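Local coordinates for putative chemotaxis protein (Desulfovibrio vulgaris str. Hildenborough, PDB 3H4Y) that is a putative chemotaxis protein of the CheX family, whose members dephosphorylate the response regulator CheY, and probably acts likewise, at residues A[3-14]-A[30-38]; A[49-57]-A[112-120]. All coordinates share one frame; numbering follows the deposited sequence.

Contact 1: residues A[3-14]-A[30-38]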
# COMPACT_ATOMS: atom_id res chain seq x y z
N SER A 3 1.39 19.04 -20.38
CA SER A 3 2.55 18.36 -21.06
C SER A 3 2.74 16.99 -20.41
O SER A 3 3.00 16.89 -19.19
CB SER A 3 3.82 19.20 -20.95
OG SER A 3 4.33 19.21 -19.62
N VAL A 4 2.64 15.94 -21.22
CA VAL A 4 2.65 14.61 -20.66
C VAL A 4 3.72 13.67 -21.21
O VAL A 4 3.68 12.48 -20.91
CB VAL A 4 1.23 13.98 -20.70
CG1 VAL A 4 0.30 14.76 -19.77
CG2 VAL A 4 0.68 13.93 -22.14
N ASN A 5 4.67 14.19 -21.99
CA ASN A 5 5.78 13.37 -22.46
C ASN A 5 5.25 12.08 -23.13
O ASN A 5 5.82 10.99 -22.95
CB ASN A 5 6.69 13.02 -21.26
CG ASN A 5 8.02 12.37 -21.68
OD1 ASN A 5 8.55 12.62 -22.77
ND2 ASN A 5 8.57 11.54 -20.80
N GLY A 6 4.15 12.23 -23.88
CA GLY A 6 3.52 11.13 -24.61
C GLY A 6 2.75 10.12 -23.77
O GLY A 6 2.37 9.06 -24.29
N ILE A 7 2.51 10.43 -22.49
CA ILE A 7 1.84 9.50 -21.58
C ILE A 7 0.45 10.03 -21.31
O ILE A 7 0.25 10.86 -20.41
CB ILE A 7 2.65 9.33 -20.28
CG1 ILE A 7 4.06 8.84 -20.60
CG2 ILE A 7 1.96 8.35 -19.33
CD1 ILE A 7 5.01 9.03 -19.46
N GLU A 8 -0.50 9.58 -22.12
CA GLU A 8 -1.90 10.03 -22.02
C GLU A 8 -2.56 9.78 -20.66
O GLU A 8 -3.33 10.64 -20.20
CB GLU A 8 -2.78 9.40 -23.10
CG GLU A 8 -2.62 10.06 -24.46
CD GLU A 8 -3.02 11.52 -24.41
OE1 GLU A 8 -4.21 11.80 -24.13
OE2 GLU A 8 -2.14 12.38 -24.65
N VAL A 9 -2.26 8.65 -20.02
CA VAL A 9 -2.81 8.40 -18.69
C VAL A 9 -2.30 9.39 -17.61
O VAL A 9 -2.87 9.44 -16.53
CB VAL A 9 -2.62 6.96 -18.20
CG1 VAL A 9 -3.40 6.00 -19.08
CG2 VAL A 9 -1.12 6.57 -18.11
N ALA A 10 -1.26 10.16 -17.90
CA ALA A 10 -0.80 11.15 -16.93
C ALA A 10 -1.82 12.27 -16.77
O ALA A 10 -1.89 12.89 -15.72
CB ALA A 10 0.55 11.72 -17.34
N LYS A 11 -2.60 12.55 -17.81
CA LYS A 11 -3.55 13.66 -17.77
C LYS A 11 -4.54 13.66 -16.61
O LYS A 11 -4.61 14.65 -15.88
CB LYS A 11 -4.27 13.86 -19.13
CG LYS A 11 -3.31 14.29 -20.24
CD LYS A 11 -4.06 14.54 -21.56
CE LYS A 11 -3.09 14.92 -22.69
NZ LYS A 11 -3.77 14.92 -24.03
N PRO A 12 -5.28 12.55 -16.42
CA PRO A 12 -6.22 12.51 -15.28
C PRO A 12 -5.51 12.63 -13.91
O PRO A 12 -6.07 13.16 -12.95
CB PRO A 12 -6.97 11.19 -15.48
CG PRO A 12 -6.14 10.38 -16.42
CD PRO A 12 -5.37 11.32 -17.25
N PHE A 13 -4.28 12.12 -13.81
CA PHE A 13 -3.51 12.25 -12.57
C PHE A 13 -3.04 13.65 -12.29
O PHE A 13 -3.07 14.10 -11.13
CB PHE A 13 -2.36 11.22 -12.54
CG PHE A 13 -2.84 9.85 -12.24
CD1 PHE A 13 -3.09 9.46 -10.92
CD2 PHE A 13 -3.15 8.94 -13.26
CE1 PHE A 13 -3.60 8.22 -10.63
CE2 PHE A 13 -3.66 7.69 -12.97
CZ PHE A 13 -3.89 7.34 -11.63
N ILE A 14 -2.60 14.35 -13.33
CA ILE A 14 -2.18 15.73 -13.13
C ILE A 14 -3.39 16.58 -12.75
O ILE A 14 -3.34 17.34 -11.80
CB ILE A 14 -1.46 16.26 -14.39
CG1 ILE A 14 -0.12 15.55 -14.55
CG2 ILE A 14 -1.27 17.80 -14.30
CD1 ILE A 14 0.50 15.77 -15.95
N GLN A 30 3.09 21.92 -9.04
CA GLN A 30 3.59 22.01 -10.41
C GLN A 30 4.11 20.66 -10.83
O GLN A 30 5.10 20.19 -10.28
CB GLN A 30 4.73 23.04 -10.46
CG GLN A 30 5.53 23.06 -11.77
CD GLN A 30 4.67 23.52 -12.92
OE1 GLN A 30 4.17 24.64 -12.90
NE2 GLN A 30 4.49 22.65 -13.94
N PRO A 31 3.48 20.03 -11.82
CA PRO A 31 4.02 18.75 -12.32
C PRO A 31 5.33 18.91 -13.08
O PRO A 31 5.56 19.95 -13.75
CB PRO A 31 2.93 18.27 -13.28
CG PRO A 31 2.28 19.50 -13.73
CD PRO A 31 2.29 20.45 -12.57
N GLY A 32 6.20 17.92 -12.94
CA GLY A 32 7.36 17.75 -13.79
C GLY A 32 6.96 16.81 -14.93
O GLY A 32 5.77 16.71 -15.30
N LYS A 33 7.95 16.13 -15.47
CA LYS A 33 7.77 15.32 -16.68
C LYS A 33 7.27 13.94 -16.35
O LYS A 33 7.96 13.19 -15.66
CB LYS A 33 9.10 15.17 -17.43
CG LYS A 33 8.94 14.56 -18.81
CD LYS A 33 10.20 14.66 -19.65
CE LYS A 33 11.27 13.68 -19.22
NZ LYS A 33 12.55 13.98 -19.94
N PRO A 34 6.09 13.54 -16.86
CA PRO A 34 5.70 12.18 -16.62
C PRO A 34 6.60 11.19 -17.35
O PRO A 34 7.15 11.52 -18.40
CB PRO A 34 4.27 12.12 -17.21
CG PRO A 34 3.81 13.48 -17.16
CD PRO A 34 5.00 14.31 -17.48
N TYR A 35 6.79 10.02 -16.76
CA TYR A 35 7.58 8.96 -17.40
C TYR A 35 7.10 7.60 -16.94
O TYR A 35 6.39 7.48 -15.94
CB TYR A 35 9.07 9.13 -17.10
CG TYR A 35 9.46 8.89 -15.65
CD1 TYR A 35 9.37 9.91 -14.73
CD2 TYR A 35 9.92 7.65 -15.22
CE1 TYR A 35 9.73 9.72 -13.41
CE2 TYR A 35 10.27 7.44 -13.90
CZ TYR A 35 10.18 8.47 -13.00
OH TYR A 35 10.50 8.28 -11.65
N VAL A 36 7.47 6.56 -17.69
CA VAL A 36 7.18 5.18 -17.30
C VAL A 36 8.49 4.38 -17.19
O VAL A 36 9.42 4.56 -17.97
CB VAL A 36 6.16 4.50 -18.26
CG1 VAL A 36 4.81 5.19 -18.20
CG2 VAL A 36 6.70 4.47 -19.68
N LYS A 37 8.57 3.53 -16.18
CA LYS A 37 9.74 2.71 -16.01
C LYS A 37 9.44 1.38 -15.31
O LYS A 37 8.75 1.36 -14.29
CB LYS A 37 10.76 3.51 -15.21
CG LYS A 37 12.08 2.83 -14.94
CD LYS A 37 13.03 3.81 -14.25
CE LYS A 37 14.10 3.12 -13.42
NZ LYS A 37 15.07 2.37 -14.28
N LYS A 38 9.97 0.28 -15.83
CA LYS A 38 9.85 -1.00 -15.17
C LYS A 38 10.52 -0.92 -13.81
O LYS A 38 11.62 -0.37 -13.67
CB LYS A 38 10.54 -2.11 -15.99
CG LYS A 38 10.31 -3.53 -15.43
CD LYS A 38 8.89 -4.05 -15.70
CE LYS A 38 8.65 -5.48 -15.14
NZ LYS A 38 8.50 -5.60 -13.64
O HOH W 1 3.86 17.83 -16.88
O HOH W 2 11.30 12.43 -22.68
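Pro-34 sits in a cup made by Val-4, Asn-5, Ile-7, Ala-10 and Ile-14, where the N-terminal turns and the first helix of this CheX-family alpha+beta fold pack over the broken edge strand 30-37. Ala-10 and Ile-14 are one helical turn apart: the Ala-10 methyl CB lies against the CB-CG edge of the proline ring, 3.7 Å from Pro-34 CG, and Ile-14 CD1 comes to CG a little farther off. The other branch of Ile-14, CG2, leads to the second proline and meets Pro-31 CG at 4.0 Å, the two side chains lying roughly at right angles.

Before the helix, a type I' turn from Val-4 to Ile-7 folds the chain back so that Asn-5 reaches the break in the strand and Ile-7 the strand beyond it. With CG anti to the backbone N (chi1 -169°), the Asn-5 amide extends over the break at Lys-33 and Pro-34, and its ND2 donates to Pro-34 O at 2.8 Å, almost straight (164°) and with the acceptor close to the amide plane. The aliphatic part of Lys-33 crosses the same amide at a slant, CG 3.6 Å from Asn-5 ND2. Ile-7 works by its tip: CD1 presses on the backbone at Tyr-35 CA, 3.3 Å away, and also touches Val-36 CG1. The Tyr-35 side chain leaves from the other side of the strand and packs on Ala-139 of the neighbouring strand 137-144. Near the N-terminus a water bridges the two backbones, donating to Ser-3 O at 2.6 Å and to Gly-32 O.

Contact 2: residues A[49-57]-A[112-120]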
# COMPACT_ATOMS: atom_id res chain seq x y z
N VAL A 49 -0.74 4.48 -0.29
CA VAL A 49 -0.91 3.48 -1.36
C VAL A 49 -2.38 3.09 -1.40
O VAL A 49 -2.98 2.89 -0.36
CB VAL A 49 -0.01 2.24 -1.15
CG1 VAL A 49 -0.32 1.11 -2.17
CG2 VAL A 49 1.48 2.61 -1.20
N ILE A 50 -2.93 3.02 -2.61
CA ILE A 50 -4.29 2.54 -2.88
C ILE A 50 -4.18 1.47 -3.94
O ILE A 50 -3.50 1.63 -4.95
CB ILE A 50 -5.20 3.66 -3.36
CG1 ILE A 50 -5.53 4.57 -2.17
CG2 ILE A 50 -6.46 3.13 -4.10
CD1 ILE A 50 -6.31 5.81 -2.52
N GLY A 51 -4.88 0.37 -3.73
CA GLY A 51 -4.99 -0.69 -4.74
C GLY A 51 -6.18 -0.43 -5.62
O GLY A 51 -7.24 -0.01 -5.14
N ILE A 52 -6.01 -0.67 -6.92
CA ILE A 52 -7.10 -0.48 -7.90
C ILE A 52 -7.35 -1.84 -8.60
O ILE A 52 -6.43 -2.64 -8.83
CB ILE A 52 -6.80 0.69 -8.90
CG1 ILE A 52 -5.57 0.43 -9.77
CG2 ILE A 52 -6.71 2.01 -8.14
CD1 ILE A 52 -5.20 1.55 -10.77
N THR A 53 -8.61 -2.06 -8.92
CA THR A 53 -9.06 -3.34 -9.46
C THR A 53 -10.02 -3.15 -10.60
O THR A 53 -10.62 -2.09 -10.76
CB THR A 53 -9.76 -4.18 -8.36
OG1 THR A 53 -10.96 -3.54 -7.92
CG2 THR A 53 -8.83 -4.43 -7.15
N GLY A 54 -10.21 -4.21 -11.39
CA GLY A 54 -11.15 -4.19 -12.51
C GLY A 54 -10.66 -5.23 -13.52
O GLY A 54 -9.98 -6.20 -13.17
N HIS A 55 -10.95 -4.96 -14.79
CA HIS A 55 -10.43 -5.78 -15.88
C HIS A 55 -8.88 -5.79 -15.82
O HIS A 55 -8.24 -6.82 -16.10
CB HIS A 55 -10.97 -5.26 -17.21
CG HIS A 55 -10.37 -5.92 -18.41
ND1 HIS A 55 -10.44 -7.28 -18.62
CD2 HIS A 55 -9.72 -5.41 -19.48
CE1 HIS A 55 -9.84 -7.58 -19.76
NE2 HIS A 55 -9.40 -6.46 -20.30
N LYS A 56 -8.31 -4.64 -15.45
CA LYS A 56 -6.88 -4.48 -15.17
C LYS A 56 -6.76 -4.12 -13.67
O LYS A 56 -7.68 -3.53 -13.08
CB LYS A 56 -6.29 -3.37 -16.04
CG LYS A 56 -6.35 -3.65 -17.57
CD LYS A 56 -5.45 -4.78 -18.00
CE LYS A 56 -5.64 -5.20 -19.46
NZ LYS A 56 -5.03 -4.20 -20.39
N ASN A 57 -5.63 -4.51 -13.07
CA ASN A 57 -5.40 -4.35 -11.62
C ASN A 57 -4.05 -3.72 -11.37
O ASN A 57 -3.11 -3.97 -12.09
CB ASN A 57 -5.51 -5.69 -10.89
CG ASN A 57 -6.88 -6.36 -11.11
OD1 ASN A 57 -7.88 -6.03 -10.45
ND2 ASN A 57 -6.93 -7.31 -12.04
N MSE A 112 -11.10 3.13 -19.22
CA MSE A 112 -10.53 2.22 -18.24
C MSE A 112 -11.19 2.38 -16.89
O MSE A 112 -10.94 3.34 -16.20
CB MSE A 112 -9.04 2.45 -18.11
CG MSE A 112 -8.27 1.65 -19.10
SE MSE A 112 -6.45 1.82 -18.59
CE MSE A 112 -6.15 3.57 -19.30
N VAL A 113 -12.02 1.41 -16.55
CA VAL A 113 -12.78 1.44 -15.30
C VAL A 113 -12.08 0.66 -14.21
O VAL A 113 -11.82 -0.54 -14.35
CB VAL A 113 -14.15 0.82 -15.50
CG1 VAL A 113 -14.92 0.86 -14.21
CG2 VAL A 113 -14.91 1.59 -16.62
N PHE A 114 -11.76 1.40 -13.13
CA PHE A 114 -11.13 0.86 -11.93
C PHE A 114 -11.93 1.20 -10.70
O PHE A 114 -12.40 2.34 -10.56
CB PHE A 114 -9.77 1.50 -11.71
CG PHE A 114 -8.72 1.15 -12.71
CD1 PHE A 114 -8.00 -0.06 -12.61
CD2 PHE A 114 -8.40 2.04 -13.71
CE1 PHE A 114 -7.00 -0.34 -13.49
CE2 PHE A 114 -7.40 1.75 -14.64
CZ PHE A 114 -6.69 0.57 -14.54
N GLN A 115 -12.03 0.23 -9.81
CA GLN A 115 -12.47 0.42 -8.44
C GLN A 115 -11.22 0.69 -7.58
O GLN A 115 -10.11 0.30 -7.94
CB GLN A 115 -13.19 -0.83 -7.95
CG GLN A 115 -14.65 -1.00 -8.53
CD GLN A 115 -14.77 -1.20 -10.06
OE1 GLN A 115 -14.38 -2.25 -10.60
NE2 GLN A 115 -15.37 -0.22 -10.75
N GLY A 116 -11.39 1.43 -6.50
CA GLY A 116 -10.28 1.74 -5.62
C GLY A 116 -10.52 1.31 -4.18
O GLY A 116 -11.62 1.43 -3.65
N SER A 117 -9.44 0.92 -3.51
CA SER A 117 -9.46 0.57 -2.10
C SER A 117 -9.35 1.84 -1.23
O SER A 117 -9.13 2.96 -1.69
CB SER A 117 -8.28 -0.37 -1.80
OG SER A 117 -7.05 0.33 -1.74
N THR A 118 -9.44 1.64 0.08
CA THR A 118 -9.07 2.69 1.01
C THR A 118 -7.52 2.76 1.06
O THR A 118 -6.80 1.87 0.63
CB THR A 118 -9.66 2.45 2.39
OG1 THR A 118 -9.33 1.14 2.83
CG2 THR A 118 -11.19 2.60 2.33
N PRO A 119 -7.01 3.91 1.49
CA PRO A 119 -5.55 4.09 1.50
C PRO A 119 -4.82 3.48 2.69
O PRO A 119 -5.39 3.29 3.76
CB PRO A 119 -5.38 5.60 1.55
CG PRO A 119 -6.63 6.13 2.11
CD PRO A 119 -7.73 5.10 1.95
N SER A 120 -3.55 3.17 2.48
CA SER A 120 -2.64 2.74 3.56
C SER A 120 -1.52 3.75 3.59
O SER A 120 -0.87 3.99 2.56
CB SER A 120 -2.08 1.35 3.27
OG SER A 120 -3.17 0.43 3.03
O HOH W 3 -13.15 -4.31 -9.40
O HOH W 4 -12.79 -2.72 -15.30
O HOH W 5 -9.56 -1.94 -14.96
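Two neighbouring strands of the six-stranded antiparallel sheet of the CheX fold, 47-54 and 114-124, the outermost strand within the chain, are joined here, with the ladder broken between Gly-116 and Ser-120. Thr-53 and Gln-115 form a hydrogen-bonded pair, Thr-53 N to Gln-115 O at 3.0 Å and a second bond back; Val-49 and Ser-120 make another such pair, but the register has shifted by one residue between them. Ser-117 spans the irregular part. Its N donates to Gly-51 O, while its OG, set between the backbone N and carbonyl carbon by chi1 of 76°, accepts from Gly-51 N at 2.9 Å and donates to Thr-118 O. The hydroxyl thus takes the place of a main-chain acceptor. Beside it, Ile-50 and Pro-119 run side by side, CG1 to CB 3.9 Å.

On the face toward helix 84-109, Ile-52 slants across Phe-114 and sets its CD1 over one face of the ring in a CH-pi contact, 3.9 Å from the centroid and 17° off the normal. A water lies over the opposite face, near the rim, and Phe-153 packs on both side chains. The Thr-53 and Ser-120 side chains take the other face, at the dimer interface: Thr-53 OG1 bonds its counterpart, Thr-53 of the second subunit, and Ser-120 OG bonds His-131 of that subunit. Ser-120 also pairs with a strand of the second subunit, carrying the sheet across the interface. Gln-115 crosses Thr-53 at about a right angle, and one water joins their ends, 2.8 Å from Thr-53 OG1 and 2.7 Å from Gln-115 OE1.

Contacts 1 and 2 involve the two outermost strands of the same six-stranded sheet within the chain; the centres of the two contacts are about 19 Å apart. Contact 1 is a surface contact of turns and a helix on strand 30-37, built mainly from proline and aliphatic side chains with one direct side-chain hydrogen bond. Contact 2 is largely buried and belongs to the sheet itself: backbone bonds, with one serine hydroxyl standing in, carry it, and the second subunit covers part of it, whereas no other chain of the assembly touches contact 1. In one of the two conformers of selenomethionine Met-112, its CE packs against Val-9 CG1. Phe-153 is shared as well, touching Val-9 and Phe-13 from 3-14 and Ile-52 and Phe-114 from contact 2.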